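Local coordinates for protein probable sugar kinase (Clostridium perfringens, PDB 3KZH) that probably phosphorylates a sugar or a related small molecule, and has the ribokinase-like fold of pfkB carbohydrate kinases, at residues F259-G264 with M281-I286; M89-G94 with M116-A121; E135-T140 with D159-I164; I242-V247 with T310-E315. All coordinates share one frame; numbering follows the deposited sequence.

Contact 1. Residues F259-G264 with M281-I286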
# COMPACT_ATOMS: atom_id res chain seq x y z
N PHE A 259 -15.27 -14.67 15.99
CA PHE A 259 -15.95 -15.22 17.17
C PHE A 259 -15.62 -14.39 18.39
O PHE A 259 -16.52 -14.11 19.18
CB PHE A 259 -15.59 -16.70 17.45
CG PHE A 259 -16.43 -17.35 18.53
CD1 PHE A 259 -17.69 -17.89 18.23
CD2 PHE A 259 -16.02 -17.33 19.88
CE1 PHE A 259 -18.54 -18.39 19.25
CE2 PHE A 259 -16.85 -17.84 20.91
CZ PHE A 259 -18.11 -18.36 20.60
N VAL A 260 -14.35 -14.00 18.55
CA VAL A 260 -13.88 -13.18 19.68
C VAL A 260 -14.58 -11.82 19.66
O VAL A 260 -14.98 -11.29 20.71
CB VAL A 260 -12.31 -13.00 19.67
CG1 VAL A 260 -11.85 -12.07 20.79
CG2 VAL A 260 -11.63 -14.34 19.86
N ALA A 261 -14.77 -11.30 18.45
CA ALA A 261 -15.45 -10.04 18.23
C ALA A 261 -16.91 -10.09 18.65
O ALA A 261 -17.43 -9.14 19.23
CB ALA A 261 -15.32 -9.63 16.80
N GLY A 262 -17.53 -11.25 18.41
CA GLY A 262 -18.92 -11.46 18.77
C GLY A 262 -19.13 -11.57 20.26
O GLY A 262 -20.21 -11.24 20.74
N LEU A 263 -18.12 -12.07 20.97
CA LEU A 263 -18.12 -12.16 22.44
C LEU A 263 -18.08 -10.73 22.97
O LEU A 263 -18.76 -10.39 23.93
CB LEU A 263 -16.88 -12.89 22.97
CG LEU A 263 -16.68 -14.38 22.67
CD1 LEU A 263 -15.35 -14.83 23.26
CD2 LEU A 263 -17.84 -15.19 23.22
N GLY A 264 -17.29 -9.90 22.27
CA GLY A 264 -17.16 -8.50 22.58
C GLY A 264 -18.49 -7.79 22.45
O GLY A 264 -18.92 -7.14 23.39
N MSE A 281 -21.16 -16.98 16.88
CA MSE A 281 -21.03 -18.13 15.99
C MSE A 281 -21.51 -17.78 14.59
O MSE A 281 -20.92 -18.23 13.61
CB MSE A 281 -21.78 -19.32 16.53
CG MSE A 281 -21.04 -20.63 16.35
SE MSE A 281 -21.96 -22.12 17.15
CE MSE A 281 -22.65 -21.28 18.67
N THR A 282 -22.55 -16.94 14.52
CA THR A 282 -23.11 -16.45 13.24
C THR A 282 -22.04 -15.63 12.51
O THR A 282 -21.88 -15.75 11.30
CB THR A 282 -24.41 -15.61 13.45
OG1 THR A 282 -25.43 -16.45 14.00
CG2 THR A 282 -24.91 -15.01 12.15
N MSE A 283 -21.27 -14.84 13.28
CA MSE A 283 -20.16 -14.01 12.78
C MSE A 283 -19.03 -14.90 12.28
O MSE A 283 -18.40 -14.61 11.25
CB MSE A 283 -19.62 -13.10 13.88
CG MSE A 283 -20.56 -12.01 14.29
SE MSE A 283 -19.72 -10.61 15.36
CE MSE A 283 -18.26 -10.25 14.14
N SER A 284 -18.78 -15.98 13.01
CA SER A 284 -17.74 -16.94 12.64
C SER A 284 -18.17 -17.69 11.38
O SER A 284 -17.35 -17.87 10.49
CB SER A 284 -17.48 -17.92 13.79
OG SER A 284 -16.40 -18.79 13.49
N ASN A 285 -19.46 -18.01 11.28
CA ASN A 285 -20.03 -18.72 10.13
C ASN A 285 -19.98 -17.90 8.84
O ASN A 285 -19.75 -18.45 7.78
CB ASN A 285 -21.49 -19.15 10.38
CG ASN A 285 -21.63 -20.28 11.40
OD1 ASN A 285 -20.71 -21.09 11.62
ND2 ASN A 285 -22.81 -20.36 12.01
N ILE A 286 -20.20 -16.58 8.95
CA ILE A 286 -20.17 -15.66 7.81
C ILE A 286 -18.75 -15.55 7.25
O ILE A 286 -18.55 -15.58 6.04
CB ILE A 286 -20.70 -14.24 8.20
CG1 ILE A 286 -22.18 -14.30 8.56
CG2 ILE A 286 -20.57 -13.27 7.03
CD1 ILE A 286 -22.74 -13.02 9.16
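Met283, a selenomethionine, meets Gly262 with its selenium: SE lies 3.6 Å from Gly262 CA, against bare backbone, since the glycine puts no side chain between the two helices. Beyond the selenium the chain bends, chi3 52°, and this turn carries the terminal methyl to the neighbouring alanine, with Met283 CE 4.0 Å from Ala261 CB. One flexible side chain thus covers two successive residues of helix 255-268.

Phe259 makes the second cluster. Its CG stands opposite the backbone N (chi1 -172°), which swings the ring across to the other helix at Met281 and Ser284. Ring atom Phe259 CE1 comes to 3.8 Å from Met281 N and to 4.3 Å from Met281 CB, approaching obliquely. Ser284 CB sits at the rim of the same ring, near its plane, and also lies 4.3 Å from Phe259 CB. The contact is made by van der Waals packing, some of it against backbone atoms. Ser284 OG has a weak hydrogen bond to Ala255 O, one turn before Phe259 on the partner helix. Phe259 also touches Lys187, which lines the glucose pocket, and its side chain is about 6 Å from the bound beta-D-glucopyranose, so the helix pair stands beside the sugar site.

The short segments run nearly antiparallel, at 151°, with axes 7.9 Å apart, a close approach consistent with the interfacial glycine. Helix 255-268 also packs through Val260 and Ala261 on helix 44-54, which Met283 reaches at Asn51. Helix 273-288 is covered further by helix 300-308, through Val303, Lys306 and Leu307, and by Trp312 of strand 312-317.

Contact 2. Residues M89-G94 with M116-A121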
# COMPACT_ATOMS: atom_id res chain seq x y z
N MSE A 89 0.93 3.03 19.02
CA MSE A 89 2.34 3.41 19.00
C MSE A 89 2.81 3.63 17.57
O MSE A 89 2.65 2.76 16.72
CB MSE A 89 3.23 2.34 19.67
CG MSE A 89 4.75 2.66 19.62
SE MSE A 89 5.83 1.35 20.50
CE MSE A 89 6.16 0.20 19.03
N VAL A 90 3.34 4.82 17.32
CA VAL A 90 3.87 5.17 16.01
C VAL A 90 5.40 5.31 16.13
O VAL A 90 5.89 6.04 16.99
CB VAL A 90 3.19 6.46 15.41
CG1 VAL A 90 1.69 6.26 15.29
CG2 VAL A 90 3.48 7.71 16.26
N ILE A 91 6.13 4.53 15.33
CA ILE A 91 7.60 4.57 15.35
C ILE A 91 8.14 5.44 14.21
O ILE A 91 8.00 5.09 13.04
CB ILE A 91 8.24 3.16 15.23
CG1 ILE A 91 7.63 2.21 16.26
CG2 ILE A 91 9.77 3.24 15.47
CD1 ILE A 91 8.07 0.80 16.09
N GLU A 92 8.79 6.53 14.59
CA GLU A 92 9.40 7.46 13.65
C GLU A 92 10.58 6.81 12.93
O GLU A 92 11.52 6.33 13.57
CB GLU A 92 9.84 8.73 14.37
CG GLU A 92 8.68 9.69 14.68
CD GLU A 92 8.56 10.83 13.67
OE1 GLU A 92 8.36 11.99 14.11
OE2 GLU A 92 8.66 10.59 12.44
N GLY A 93 10.44 6.70 11.60
CA GLY A 93 11.47 6.08 10.78
C GLY A 93 11.34 4.56 10.72
O GLY A 93 11.97 3.91 9.88
N GLY A 94 10.50 4.01 11.60
CA GLY A 94 10.27 2.58 11.66
C GLY A 94 9.36 2.07 10.56
O GLY A 94 8.93 2.84 9.69
N MSE A 116 8.69 -7.87 10.23
CA MSE A 116 7.99 -8.05 11.50
C MSE A 116 8.72 -7.46 12.71
O MSE A 116 8.40 -7.79 13.86
CB MSE A 116 7.75 -9.55 11.73
CG MSE A 116 7.04 -10.28 10.59
SE MSE A 116 5.37 -9.41 10.09
CE MSE A 116 4.18 -10.64 11.04
N LYS A 117 9.65 -6.56 12.43
CA LYS A 117 10.49 -5.90 13.42
C LYS A 117 9.75 -5.14 14.53
O LYS A 117 9.94 -5.43 15.72
CB LYS A 117 11.47 -4.97 12.69
CG LYS A 117 12.52 -4.28 13.55
CD LYS A 117 12.53 -2.79 13.25
CE LYS A 117 13.83 -2.14 13.70
NZ LYS A 117 14.97 -2.54 12.82
N SER A 118 8.88 -4.22 14.12
CA SER A 118 8.12 -3.36 15.02
C SER A 118 7.19 -3.98 16.07
O SER A 118 6.88 -3.33 17.06
CB SER A 118 7.36 -2.33 14.20
OG SER A 118 8.27 -1.43 13.60
N ILE A 119 6.80 -5.25 15.88
CA ILE A 119 5.92 -5.97 16.81
C ILE A 119 6.54 -6.08 18.22
O ILE A 119 5.84 -5.91 19.23
CB ILE A 119 5.53 -7.37 16.25
CG1 ILE A 119 4.66 -7.19 15.00
CG2 ILE A 119 4.74 -8.21 17.29
CD1 ILE A 119 4.34 -8.46 14.24
N GLY A 120 7.85 -6.31 18.27
CA GLY A 120 8.55 -6.43 19.55
C GLY A 120 9.05 -5.13 20.16
O GLY A 120 9.68 -5.17 21.22
N ALA A 121 8.74 -3.99 19.53
CA ALA A 121 9.17 -2.68 20.01
C ALA A 121 8.27 -2.04 21.09
O ALA A 121 8.50 -0.90 21.50
CB ALA A 121 9.38 -1.73 18.84
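A short parallel strand pair, 64-65 with 89-90, and the loop that follows strand 109-115 meet here: Met89 on the strand and Ile91 just past it face Ser118 and Ala121 of the loop. Met89, a selenomethionine, leaves its backbone in a fully extended chain (chi1 178°) as far as SE before turning at chi3, 91°. Its methyl thereby reaches Ala121, just past the 3-10 segment, Met89 CE lying 3.6 Å from Ala121 O and 3.8 Å from Ala121 CB.

Ile91 uses the end of its longer branch. Ile91 CD1 is 4.0 Å from Ala121 CB, so that this alanine methyl touches the ends of both side chains, and the same CD1 makes a van der Waals contact with Ser118 OG at 3.3 Å. The serine hydroxyl's hydrogen bond goes to Ser95 O, just after the first segment.

Backbone turns set both parts. A type II beta turn from Ile91 to Gly94 is closed by Gly94 N to Ile91 O at 3.1 Å, with Gly93 at a positive phi of 85°. Across from it, residues 118-120 form a 3-10 segment, after which Ala121 N bonds to Ser118 O at 3.2 Å; this winding brings the side chains of Ser118 and Ala121 to the same side. Ile64 of strand 64-65 touches the side chains of Met89 and Ser118; Met89 bonds through its backbone to Ser63 and Leu65, and Ile91 to Leu65.

Contact 3. Residues E135-T140 with D159-I164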
# COMPACT_ATOMS: atom_id res chain seq x y z
N GLU A 135 -7.30 0.91 32.08
CA GLU A 135 -8.11 0.99 33.30
C GLU A 135 -9.60 1.30 33.11
O GLU A 135 -10.44 0.77 33.85
CB GLU A 135 -7.49 1.99 34.29
CG GLU A 135 -6.12 1.57 34.79
CD GLU A 135 -5.43 2.59 35.68
OE1 GLU A 135 -5.61 3.81 35.46
OE2 GLU A 135 -4.71 2.17 36.61
N ASN A 136 -9.92 2.12 32.11
CA ASN A 136 -11.32 2.48 31.83
C ASN A 136 -11.98 1.62 30.74
O ASN A 136 -13.12 1.88 30.35
CB ASN A 136 -11.45 3.97 31.50
CG ASN A 136 -11.02 4.86 32.66
OD1 ASN A 136 -9.96 5.48 32.61
ND2 ASN A 136 -11.84 4.90 33.71
N ALA A 137 -11.25 0.61 30.25
CA ALA A 137 -11.77 -0.31 29.24
C ALA A 137 -12.61 -1.36 29.94
O ALA A 137 -12.19 -1.90 30.96
CB ALA A 137 -10.63 -0.97 28.49
N GLU A 138 -13.81 -1.62 29.42
CA GLU A 138 -14.69 -2.62 30.04
C GLU A 138 -14.09 -4.01 29.86
O GLU A 138 -14.07 -4.81 30.80
CB GLU A 138 -16.10 -2.58 29.45
CG GLU A 138 -16.74 -1.21 29.31
CD GLU A 138 -17.15 -0.58 30.64
OE1 GLU A 138 -17.69 -1.30 31.51
OE2 GLU A 138 -16.94 0.64 30.80
N TYR A 139 -13.63 -4.30 28.64
CA TYR A 139 -12.98 -5.57 28.32
C TYR A 139 -11.73 -5.25 27.50
O TYR A 139 -11.66 -4.21 26.84
CB TYR A 139 -13.92 -6.55 27.59
CG TYR A 139 -15.11 -7.05 28.42
CD1 TYR A 139 -15.03 -8.22 29.17
CD2 TYR A 139 -16.27 -6.29 28.52
CE1 TYR A 139 -16.12 -8.60 30.02
CE2 TYR A 139 -17.34 -6.64 29.35
CZ TYR A 139 -17.26 -7.80 30.10
OH TYR A 139 -18.31 -8.12 30.92
N THR A 140 -10.71 -6.10 27.62
CA THR A 140 -9.47 -5.91 26.87
C THR A 140 -9.00 -7.22 26.24
O THR A 140 -8.70 -8.20 26.93
CB THR A 140 -8.35 -5.21 27.72
OG1 THR A 140 -8.79 -3.91 28.12
CG2 THR A 140 -7.06 -5.03 26.90
N ASP A 159 -7.68 -6.23 37.75
CA ASP A 159 -8.83 -5.84 38.58
C ASP A 159 -9.48 -4.54 38.10
O ASP A 159 -10.53 -4.14 38.61
CB ASP A 159 -8.41 -5.69 40.05
CG ASP A 159 -7.79 -6.96 40.62
OD1 ASP A 159 -8.52 -7.97 40.76
OD2 ASP A 159 -6.58 -6.93 40.92
N LYS A 160 -8.84 -3.91 37.11
CA LYS A 160 -9.29 -2.65 36.51
C LYS A 160 -10.05 -2.87 35.19
O LYS A 160 -10.94 -2.09 34.85
CB LYS A 160 -8.10 -1.71 36.31
CG LYS A 160 -7.54 -1.07 37.60
CD LYS A 160 -6.08 -1.49 37.90
CE LYS A 160 -6.00 -2.82 38.67
NZ LYS A 160 -4.64 -3.44 38.78
N THR A 161 -9.66 -3.91 34.45
CA THR A 161 -10.29 -4.28 33.19
C THR A 161 -10.39 -5.81 33.07
O THR A 161 -9.61 -6.55 33.66
CB THR A 161 -9.57 -3.69 31.94
OG1 THR A 161 -10.26 -4.07 30.74
CG2 THR A 161 -8.12 -4.13 31.86
N ASN A 162 -11.36 -6.27 32.28
CA ASN A 162 -11.60 -7.68 32.07
C ASN A 162 -10.94 -8.22 30.79
O ASN A 162 -11.42 -7.99 29.68
CB ASN A 162 -13.10 -7.94 32.04
CG ASN A 162 -13.77 -7.79 33.40
OD1 ASN A 162 -14.92 -7.35 33.48
ND2 ASN A 162 -13.09 -8.22 34.46
N PHE A 163 -9.86 -8.96 30.96
CA PHE A 163 -9.10 -9.51 29.85
C PHE A 163 -9.68 -10.72 29.10
O PHE A 163 -10.26 -11.61 29.71
CB PHE A 163 -7.69 -9.83 30.32
CG PHE A 163 -6.84 -8.63 30.55
CD1 PHE A 163 -6.15 -8.04 29.48
CD2 PHE A 163 -6.67 -8.11 31.84
CE1 PHE A 163 -5.29 -6.93 29.70
CE2 PHE A 163 -5.82 -7.01 32.08
CZ PHE A 163 -5.12 -6.41 31.00
N ILE A 164 -9.55 -10.70 27.77
CA ILE A 164 -10.04 -11.77 26.90
C ILE A 164 -8.87 -12.37 26.08
O ILE A 164 -8.19 -11.65 25.35
CB ILE A 164 -11.18 -11.26 25.92
CG1 ILE A 164 -12.32 -10.58 26.70
CG2 ILE A 164 -11.73 -12.43 25.09
CD1 ILE A 164 -13.38 -9.92 25.86
O HOH W 1 -13.09 -0.99 33.51
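Thr140 is held to the neighbouring strand by both its backbone polar atoms: Ile164 N bonds to Thr140 O at 2.8 Å, and Thr140 N to Asn162 O at 2.9 Å. These bonds, with Tyr139 opposite Asn162 and Thr140 opposite Phe163, are those of parallel strands. Before them the ladder weakens: the Asn162 N to Glu138 O hydrogen bond is long, 3.4 Å, and weak.

At that end a side chain continues the link. Thr161 OG1, which a chi1 of -178° turns toward the other segment, donates to Ala137 O at 2.9 Å from well above the carbonyl plane. Thr140 OG1 lies 3.0 Å from the same hydroxyl, the two side chains crossing at about a right angle. A water lies within bonding distance of Ala137 O and Lys160 O and may donate to either.

Packing differs on the two faces. Tyr139 CD1 comes obliquely to 3.5 Å from Asn162 CB, with the ring and the amide plane 45° apart, and Tyr139 CB touches Ile164 CD1 at 3.8 Å. On the other face Thr140 CG2 runs alongside the Phe163 ring, 3.8 Å from Phe163 CE1; helix 147-157 covers that phenylalanine, as expected for the beta-alpha-beta unit joining strands 139-143 and 162-166. The aliphatic part of Glu135 lies alongside that of Lys160, but the charged ends turn to Arg131 and to Asn156 O.

Ala137 O, accepting from the Thr161 hydroxyl and perhaps from the water, shows how a side-chain bond takes over where the regular backbone ladder gives out.

Contact 4. Residues I242-V247 with T310-E315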
# COMPACT_ATOMS: atom_id res chain seq x y z
N ILE A 242 -23.53 -25.52 21.60
CA ILE A 242 -24.41 -25.09 20.51
C ILE A 242 -23.68 -25.24 19.18
O ILE A 242 -22.49 -24.93 19.07
CB ILE A 242 -24.93 -23.61 20.70
CG1 ILE A 242 -25.76 -23.48 21.98
CG2 ILE A 242 -25.83 -23.20 19.55
CD1 ILE A 242 -26.05 -22.06 22.43
N LYS A 243 -24.40 -25.73 18.19
CA LYS A 243 -23.86 -25.95 16.86
C LYS A 243 -24.88 -25.46 15.84
O LYS A 243 -26.08 -25.45 16.11
CB LYS A 243 -23.61 -27.46 16.67
CG LYS A 243 -23.13 -27.92 15.31
CD LYS A 243 -23.28 -29.41 15.20
CE LYS A 243 -23.19 -29.87 13.76
NZ LYS A 243 -23.31 -31.36 13.67
N ALA A 244 -24.38 -25.00 14.70
CA ALA A 244 -25.24 -24.55 13.62
C ALA A 244 -25.25 -25.61 12.53
O ALA A 244 -24.24 -26.26 12.27
CB ALA A 244 -24.75 -23.22 13.06
N THR A 245 -26.42 -25.81 11.93
CA THR A 245 -26.55 -26.77 10.83
C THR A 245 -26.32 -25.96 9.54
O THR A 245 -26.26 -24.72 9.59
CB THR A 245 -27.97 -27.44 10.82
OG1 THR A 245 -28.98 -26.46 10.58
CG2 THR A 245 -28.26 -28.11 12.15
N GLU A 246 -26.13 -26.64 8.41
CA GLU A 246 -25.93 -26.01 7.09
C GLU A 246 -24.73 -25.07 6.90
O GLU A 246 -24.78 -24.15 6.07
CB GLU A 246 -27.24 -25.31 6.63
CG GLU A 246 -28.43 -26.22 6.38
CD GLU A 246 -28.18 -27.22 5.26
OE1 GLU A 246 -27.93 -26.78 4.12
OE2 GLU A 246 -28.21 -28.44 5.54
N VAL A 247 -23.64 -25.30 7.64
CA VAL A 247 -22.44 -24.46 7.51
C VAL A 247 -21.41 -25.11 6.58
O VAL A 247 -20.83 -26.15 6.90
CB VAL A 247 -21.78 -24.14 8.90
CG1 VAL A 247 -20.61 -23.18 8.74
CG2 VAL A 247 -22.78 -23.52 9.85
N THR A 310 -31.01 -19.23 10.82
CA THR A 310 -30.23 -20.41 11.23
C THR A 310 -30.96 -21.39 12.16
O THR A 310 -31.65 -20.98 13.10
CB THR A 310 -28.84 -20.00 11.85
OG1 THR A 310 -28.10 -19.22 10.90
CG2 THR A 310 -27.98 -21.21 12.22
N THR A 311 -30.80 -22.68 11.87
CA THR A 311 -31.37 -23.76 12.66
C THR A 311 -30.23 -24.26 13.56
O THR A 311 -29.15 -24.63 13.06
CB THR A 311 -31.92 -24.90 11.77
OG1 THR A 311 -33.04 -24.41 11.02
CG2 THR A 311 -32.38 -26.11 12.61
N TRP A 312 -30.48 -24.27 14.87
CA TRP A 312 -29.48 -24.67 15.86
C TRP A 312 -29.70 -26.01 16.55
O TRP A 312 -30.83 -26.46 16.73
CB TRP A 312 -29.34 -23.59 16.96
CG TRP A 312 -29.14 -22.16 16.48
CD1 TRP A 312 -30.12 -21.22 16.27
CD2 TRP A 312 -27.90 -21.51 16.17
NE1 TRP A 312 -29.57 -20.04 15.84
CE2 TRP A 312 -28.21 -20.18 15.77
CE3 TRP A 312 -26.55 -21.91 16.19
CZ2 TRP A 312 -27.21 -19.25 15.38
CZ3 TRP A 312 -25.55 -20.98 15.80
CH2 TRP A 312 -25.90 -19.67 15.41
N GLU A 313 -28.59 -26.64 16.92
CA GLU A 313 -28.59 -27.89 17.69
C GLU A 313 -28.06 -27.39 19.03
O GLU A 313 -26.93 -26.88 19.10
CB GLU A 313 -27.65 -28.93 17.10
CG GLU A 313 -28.25 -29.75 15.97
CD GLU A 313 -27.29 -30.76 15.38
OE1 GLU A 313 -26.50 -31.37 16.13
OE2 GLU A 313 -27.31 -30.94 14.14
N GLU A 314 -28.93 -27.40 20.04
CA GLU A 314 -28.59 -26.92 21.38
C GLU A 314 -28.66 -28.02 22.43
O GLU A 314 -29.53 -28.88 22.37
CB GLU A 314 -29.54 -25.77 21.79
CG GLU A 314 -29.52 -24.56 20.87
CD GLU A 314 -30.48 -23.48 21.31
OE1 GLU A 314 -30.30 -22.93 22.41
OE2 GLU A 314 -31.41 -23.15 20.53
N GLU A 315 -27.72 -27.98 23.37
CA GLU A 315 -27.60 -28.95 24.46
C GLU A 315 -27.25 -28.16 25.73
O GLU A 315 -26.42 -27.25 25.67
CB GLU A 315 -26.47 -29.96 24.17
CG GLU A 315 -26.75 -30.94 23.02
CD GLU A 315 -25.52 -31.74 22.56
OE1 GLU A 315 -24.75 -32.25 23.41
OE2 GLU A 315 -25.35 -31.90 21.34
O HOH W 2 -29.05 -23.52 9.54
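Thr311 O receives two groups of Thr245: the backbone Thr245 N, 3.2 Å away and almost in line with the carbonyl, and the hydroxyl Thr245 OG1 at 3.1 Å, whose proton may instead serve another acceptor. A chi1 of 64° sets that hydroxyl between its own backbone N and carbonyl carbon, within reach of a water that also bonds Thr245 O and Thr311 N.

Back along strand 239-244 from here the regular ladder runs antiparallel, with Lys243 and Glu313 as the hydrogen-bonded pair. Lys243 N to Glu313 O and Glu313 N to Lys243 O both measure 2.9 Å, the second nearly straight at 177°. Their side chains run side by side, yet Lys243 NZ stays 4.0 Å from Glu313 OE1, too far for a salt bridge.

On the other face the Trp312 indole packs on the partner strand, with Ala244 CB 3.6 Å from Trp312 CZ3 and Ile242 CG2 3.7 Å from Trp312 CE3. Thr310 CG2 sits over the centre of one indole face, 3.7 Å above its plane.

Strand 312-317 is the outermost strand at this end of the main sheet, next to strand 239-244; helix 273-288 packs on the Trp312 face through Met281, Thr282 and Asn285, and Lys278 adds a cation-pi contact with the indole.

In the fold
Contacts 1 and 4 touch, with centres 14 Å apart: Met281 SE lies 3.4 Å from Ile242 O. Contact 1 is nested within the chain loop that contact 4 closes. Contacts 1 and 3 come within about 4 Å between nearest atoms without touching, their centres 20 Å apart. Contacts 3 and 4 share the large sheet, one in its parallel part and the other at its antiparallel end. From the bound beta-D-glucopyranose the side chain of Phe259 in contact 1 is about 6 Å, that of Ile164 in contact 3 about 10 Å. Contact 2 stands apart: nearest atoms are about 14 Å from contact 3 and about 17 Å from contact 1, and its centre is 43 Å from that of contact 4.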